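Local structure of MupZ (Pseudomonas fluorescens, 6FXD) at residues A[24-29]-A[71-76]; A[49-54]-A[86-91]. The protein probably acts as an epoxide hydrolase that helps to form an oxygen heterocycle during mupirocin biosynthesis. All blocks are in the same frame, centred on the assembly; numbering follows the deposited sequence.

In the fold
Contact 1 (24-29 with 71-76) lies near the centre of the chain and is fully buried. It pairs two sheet strands through five backbone hydrogen bonds, with M25 and V74 on one face and A26, E73 and Y75 on the other. Contact 2 (49-54 with 86-91) is partly buried and lies farther out. It joins the two helices that follow those same strands. Both its hydrogen bonds are given by one side-chain amide, N87, to a carboxylate and to a backbone carbonyl. The contact centres are 14 Å apart, yet the contacts touch where the ring of Y75 packs on E54. H84 links them too: it packs on E73 and Y75 and bonds E54. Both contacts reach the second subunit.

Contact 1: residues A[24-29]-A[71-76]; sequences CMAMPY and CREVYS
E73 has CG anti to the carbonyl carbon (chi1 -41°) and an extended chain beyond it. This carries the carboxylate off the sheet and back along its own strand, beside A26 and P28. OE1 of E73 lies 3.8 Å from A26 CB, and OE2 of E73 sits 3.5 Å from P28 CD. On the same face, Y75 OH donates to E73 OE1 at 2.7 Å. The oxygen lies at the edge of the ring, in its plane, but the hydroxyl comes from above the carboxylate plane. Replacing E73 by an alanine would probably leave Y75 OH without this acceptor and open a gap beside A26 and P28. Next to the carboxylate, P28 CG meets C71 CB at 3.8 Å. L81 and H84 of helix 78-94 cover this side.

M25 serves the other face. Its CG is anti to the backbone N (chi1 -176°) and chi2 is also anti (-179°), which carries SD out to R72 CG at 3.8 Å. CG of M25 lies 4.1 Å from V74 CG2. A second subunit packs here: its R72 meets M25 and its M25 meets R72. The guanidinium of R72 reaches further, and NH1 bonds A141 O of that subunit.

Five backbone hydrogen bonds tie the strands. Y75 N to C24 O is 2.8 Å and nearly straight. A26 N to E73 O is equally short. C24 with Y75 and A26 with E73 are hydrogen-bonded pairs, and M25 with V74 is the non-hydrogen-bonded pair between them. C71 N to P28 O continues the ladder. Strands 24-31 and 68-75 are the central antiparallel pair, the first and third strands of a ferredoxin-like beta-alpha-beta-beta-alpha-beta core, which strand 126-135 extends.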
loop_
_atom_site.group_PDB
_atom_site.type_symbol
_atom_site.label_atom_id
_atom_site.label_comp_id
_atom_site.label_asym_id
_atom_site.label_seq_id
_atom_site.Cartn_x
_atom_site.Cartn_y
_atom_site.Cartn_z
ATOM N N CYS A 24 -7.601 8.798 10.069
ATOM C CA CYS A 24 -8.284 9.828 9.303
ATOM C C CYS A 24 -8.049 11.178 9.956
ATOM O O CYS A 24 -7.982 11.283 11.189
ATOM C CB CYS A 24 -9.785 9.564 9.255
ATOM S SG CYS A 24 -10.199 8.080 8.332
ATOM N N MET A 25 -7.925 12.218 9.138
ATOM C CA MET A 25 -7.707 13.576 9.622
ATOM C C MET A 25 -8.793 14.481 9.059
ATOM O O MET A 25 -9.067 14.452 7.854
ATOM C CB MET A 25 -6.335 14.102 9.200
ATOM C CG MET A 25 -6.018 15.507 9.764
ATOM S SD MET A 25 -4.397 16.167 9.249
ATOM C CE MET A 25 -4.602 16.323 7.454
ATOM N N ALA A 26 -9.426 15.266 9.930
ATOM C CA ALA A 26 -10.407 16.260 9.528
ATOM C C ALA A 26 -9.829 17.642 9.790
ATOM O O ALA A 26 -9.147 17.855 10.799
ATOM C CB ALA A 26 -11.698 16.105 10.328
ATOM N N MET A 27 -10.076 18.583 8.880
ATOM C CA MET A 27 -9.577 19.950 9.027
ATOM C C MET A 27 -10.658 20.949 8.642
ATOM O O MET A 27 -10.806 21.281 7.455
ATOM C CB MET A 27 -8.335 20.197 8.172
ATOM C CG MET A 27 -7.152 19.298 8.519
ATOM S SD MET A 27 -5.605 19.827 7.801
ATOM C CE MET A 27 -6.006 19.698 6.042
ATOM N N PRO A 28 -11.425 21.455 9.600
ATOM C CA PRO A 28 -12.254 22.633 9.329
ATOM C C PRO A 28 -11.421 23.903 9.358
ATOM O O PRO A 28 -10.513 24.047 10.183
ATOM C CB PRO A 28 -13.222 22.636 10.509
ATOM C CG PRO A 28 -12.408 22.021 11.616
ATOM C CD PRO A 28 -11.583 20.951 10.975
ATOM N N TYR A 29 -11.728 24.816 8.430
ATOM C CA TYR A 29 -11.147 26.152 8.365
ATOM C C TYR A 29 -12.258 27.142 8.691
ATOM O O TYR A 29 -13.342 27.075 8.096
ATOM C CB TYR A 29 -10.556 26.454 6.972
ATOM C CG TYR A 29 -9.303 25.669 6.688
ATOM C CD1 TYR A 29 -9.381 24.329 6.351
ATOM C CD2 TYR A 29 -8.036 26.259 6.769
ATOM C CE1 TYR A 29 -8.225 23.590 6.051
ATOM C CE2 TYR A 29 -6.880 25.523 6.498
ATOM C CZ TYR A 29 -6.988 24.193 6.135
ATOM O OH TYR A 29 -5.857 23.450 5.876
ATOM N N CYS A 71 -8.667 23.740 12.761
ATOM C CA CYS A 71 -8.492 22.635 13.693
ATOM C C CYS A 71 -7.893 21.449 12.951
ATOM O O CYS A 71 -8.352 21.109 11.857
ATOM C CB CYS A 71 -9.824 22.239 14.330
ATOM S SG CYS A 71 -9.583 21.199 15.815
ATOM N N ARG A 72 -6.864 20.833 13.533
ATOM C CA ARG A 72 -6.289 19.593 13.007
ATOM C C ARG A 72 -6.797 18.473 13.909
ATOM O O ARG A 72 -6.477 18.444 15.099
ATOM C CB ARG A 72 -4.762 19.665 13.033
ATOM C CG ARG A 72 -4.080 18.513 12.270
ATOM C CD ARG A 72 -2.623 18.277 12.663
ATOM N NE ARG A 72 -1.890 19.538 12.693
ATOM C CZ ARG A 72 -0.624 19.674 13.081
ATOM N NH1 ARG A 72 0.079 18.619 13.473
ATOM N NH2 ARG A 72 -0.063 20.874 13.087
ATOM N N GLU A 73 -7.628 17.586 13.364
ATOM C CA GLU A 73 -8.269 16.520 14.118
ATOM C C GLU A 73 -7.802 15.196 13.542
ATOM O O GLU A 73 -8.064 14.908 12.375
ATOM C CB GLU A 73 -9.784 16.633 13.981
ATOM C CG GLU A 73 -10.315 18.066 14.059
ATOM C CD GLU A 73 -11.828 18.168 13.964
ATOM O OE1 GLU A 73 -12.499 17.113 13.892
ATOM O OE2 GLU A 73 -12.339 19.310 13.947
ATOM N N VAL A 74 -7.140 14.383 14.352
ATOM C CA VAL A 74 -6.608 13.099 13.903
ATOM C C VAL A 74 -7.283 11.998 14.706
ATOM O O VAL A 74 -7.245 12.021 15.944
ATOM C CB VAL A 74 -5.076 13.041 14.036
ATOM C CG1 VAL A 74 -4.573 11.716 13.489
ATOM C CG2 VAL A 74 -4.432 14.224 13.291
ATOM N N TYR A 75 -7.892 11.034 14.008
ATOM C CA TYR A 75 -8.640 9.955 14.634
ATOM C C TYR A 75 -8.055 8.618 14.208
ATOM O O TYR A 75 -7.520 8.487 13.109
ATOM C CB TYR A 75 -10.131 10.009 14.245
ATOM C CG TYR A 75 -10.744 11.343 14.607
ATOM C CD1 TYR A 75 -11.172 11.607 15.907
ATOM C CD2 TYR A 75 -10.847 12.360 13.665
ATOM C CE1 TYR A 75 -11.697 12.840 16.251
ATOM C CE2 TYR A 75 -11.364 13.592 13.997
ATOM C CZ TYR A 75 -11.806 13.830 15.287
ATOM O OH TYR A 75 -12.321 15.060 15.617
ATOM N N SER A 76 -8.162 7.616 15.079
ATOM C CA SER A 76 -7.535 6.337 14.758
ATOM C C SER A 76 -8.202 5.629 13.581
ATOM O O SER A 76 -7.562 4.777 12.953
ATOM C CB SER A 76 -7.449 5.442 15.997
ATOM O OG SER A 76 -8.727 5.233 16.551
#

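Contact 2: residues A[49-54]-A[86-91]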
loop_
_atom_site.group_PDB
_atom_site.type_symbol
_atom_site.label_atom_id
_atom_site.label_comp_id
_atom_site.label_asym_id
_atom_site.label_seq_id
_atom_site.Cartn_x
_atom_site.Cartn_y
_atom_site.Cartn_z
ATOM N N GLU A 49 -11.348 20.135 25.807
ATOM C CA GLU A 49 -11.651 19.301 26.958
ATOM C C GLU A 49 -12.642 18.206 26.600
ATOM O O GLU A 49 -12.494 17.052 27.030
ATOM C CB GLU A 49 -12.214 20.182 28.066
ATOM C CG GLU A 49 -12.301 19.494 29.452
ATOM C CD GLU A 49 -13.514 18.593 29.628
ATOM O OE1 GLU A 49 -14.562 18.859 29.005
ATOM O OE2 GLU A 49 -13.413 17.626 30.426
ATOM N N LYS A 50 -13.688 18.564 25.856
ATOM C CA LYS A 50 -14.706 17.586 25.496
ATOM C C LYS A 50 -14.116 16.489 24.616
ATOM O O LYS A 50 -14.376 15.301 24.830
ATOM C CB LYS A 50 -15.841 18.313 24.773
ATOM C CG LYS A 50 -17.107 17.504 24.546
ATOM C CD LYS A 50 -17.892 17.288 25.821
ATOM C CE LYS A 50 -19.159 16.495 25.529
ATOM N NZ LYS A 50 -19.634 15.704 26.704
ATOM N N THR A 51 -13.284 16.880 23.645
ATOM C CA THR A 51 -12.738 15.914 22.691
ATOM C C THR A 51 -11.673 15.031 23.329
ATOM O O THR A 51 -11.479 13.890 22.899
ATOM C CB THR A 51 -12.194 16.685 21.487
ATOM O OG1 THR A 51 -13.256 17.452 20.925
ATOM C CG2 THR A 51 -11.637 15.757 20.438
ATOM N N SER A 52 -11.017 15.511 24.385
ATOM C CA SER A 52 -9.931 14.749 24.990
ATOM C C SER A 52 -10.397 13.460 25.646
ATOM O O SER A 52 -9.558 12.598 25.933
ATOM C CB SER A 52 -9.169 15.591 26.022
ATOM O OG SER A 52 -9.921 15.790 27.205
ATOM N N LYS A 53 -11.696 13.304 25.887
ATOM C CA LYS A 53 -12.240 12.088 26.468
ATOM C C LYS A 53 -12.619 11.044 25.422
ATOM O O LYS A 53 -13.110 9.973 25.786
ATOM C CB LYS A 53 -13.445 12.430 27.344
ATOM C CG LYS A 53 -13.041 13.238 28.561
ATOM C CD LYS A 53 -13.810 14.532 28.663
ATOM C CE LYS A 53 -14.914 14.395 29.682
ATOM N NZ LYS A 53 -15.660 15.666 29.836
ATOM N N GLU A 54 -12.414 11.333 24.141
ATOM C CA GLU A 54 -12.726 10.373 23.084
ATOM C C GLU A 54 -11.581 9.384 22.912
ATOM O O GLU A 54 -10.468 9.796 22.536
ATOM C CB GLU A 54 -12.959 11.091 21.760
ATOM C CG GLU A 54 -14.140 12.059 21.773
ATOM C CD GLU A 54 -14.185 12.936 20.533
ATOM O OE1 GLU A 54 -13.521 12.586 19.514
ATOM O OE2 GLU A 54 -14.895 13.965 20.575
ATOM N N VAL A 86 -20.797 12.970 17.083
ATOM C CA VAL A 86 -21.849 12.785 18.080
ATOM C C VAL A 86 -21.486 13.485 19.384
ATOM O O VAL A 86 -22.342 14.105 20.036
ATOM C CB VAL A 86 -22.118 11.285 18.307
ATOM C CG1 VAL A 86 -23.105 11.089 19.459
ATOM C CG2 VAL A 86 -22.635 10.636 17.027
ATOM N N ASN A 87 -20.221 13.372 19.802
ATOM C CA ASN A 87 -19.799 13.914 21.093
ATOM C C ASN A 87 -19.918 15.432 21.121
ATOM O O ASN A 87 -20.318 16.022 22.139
ATOM C CB ASN A 87 -18.348 13.495 21.356
ATOM C CG ASN A 87 -17.816 13.961 22.709
ATOM O OD1 ASN A 87 -18.504 13.871 23.723
ATOM N ND2 ASN A 87 -16.570 14.418 22.728
ATOM N N ILE A 88 -19.582 16.080 20.006
ATOM C CA ILE A 88 -19.449 17.525 19.944
ATOM C C ILE A 88 -20.709 18.210 19.454
ATOM O O ILE A 88 -20.747 19.445 19.402
ATOM C CB ILE A 88 -18.229 17.898 19.071
ATOM C CG1 ILE A 88 -17.510 19.115 19.652
ATOM C CG2 ILE A 88 -18.630 18.064 17.589
ATOM C CD1 ILE A 88 -16.616 18.761 20.824
ATOM N N ALA A 89 -21.751 17.446 19.105
ATOM C CA ALA A 89 -22.908 18.033 18.435
ATOM C C ALA A 89 -23.514 19.151 19.264
ATOM O O ALA A 89 -23.808 20.235 18.741
ATOM C CB ALA A 89 -23.945 16.950 18.145
ATOM N N GLU A 90 -23.686 18.908 20.563
ATOM C CA GLU A 90 -24.294 19.899 21.436
ATOM C C GLU A 90 -23.435 21.155 21.551
ATOM O O GLU A 90 -23.964 22.273 21.502
ATOM C CB GLU A 90 -24.563 19.277 22.801
ATOM C CG GLU A 90 -25.653 18.232 22.790
ATOM C CD GLU A 90 -25.086 16.832 22.802
ATOM O OE1 GLU A 90 -23.985 16.656 23.367
ATOM O OE2 GLU A 90 -25.725 15.910 22.256
ATOM N N LEU A 91 -22.115 20.991 21.718
ATOM C CA LEU A 91 -21.219 22.143 21.804
ATOM C C LEU A 91 -21.190 22.920 20.496
ATOM O O LEU A 91 -21.179 24.157 20.498
ATOM C CB LEU A 91 -19.803 21.684 22.148
ATOM C CG LEU A 91 -19.448 21.537 23.622
ATOM C CD1 LEU A 91 -18.012 21.072 23.750
ATOM C CD2 LEU A 91 -19.654 22.857 24.337
#
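N87 ND2 makes two hydrogen bonds across the contact, to E54 OE2 at 2.8 Å and to K50 O at 3.2 Å. N87 joins helix 78-94 to the C-terminal end of helix 37-51 and the turn after it; both helices pack on one face of the ferredoxin-like sheet. The N87 side chain leaves helix 78-94 with CG anti to the backbone N (chi1 -178°). Both acceptors lie close to its amide plane, which fixes the rotation of the amide. They receive the N-H groups differently. E54 OE2 uses its anti lone pair, with the carboxylate turned 81° from the amide. K50 O is approached from above its carbonyl plane. H84 ND1 is a second partner of E54 OE2, so that oxygen is gripped twice.

A type I turn from T51 to E54 brings E54 back toward N87; it is closed by E54 N to T51 O at 3.0 Å. At the end of the turn, E54 O is hydrogen-bonded to R136 NH2 of the second subunit.

K50 lies across N87, bent at chi2 (73°). Its CE comes within 3.3 Å of N87 OD1. Lower on the same chain, K50 CB meets L91 CD1 at 3.7 Å. L91 also packs on V46 and F47 of helix 37-51. I88 packs on F47, and its CD1 ends 3.6 Å from T51 OG1, a hydroxyl bonded to F47 O.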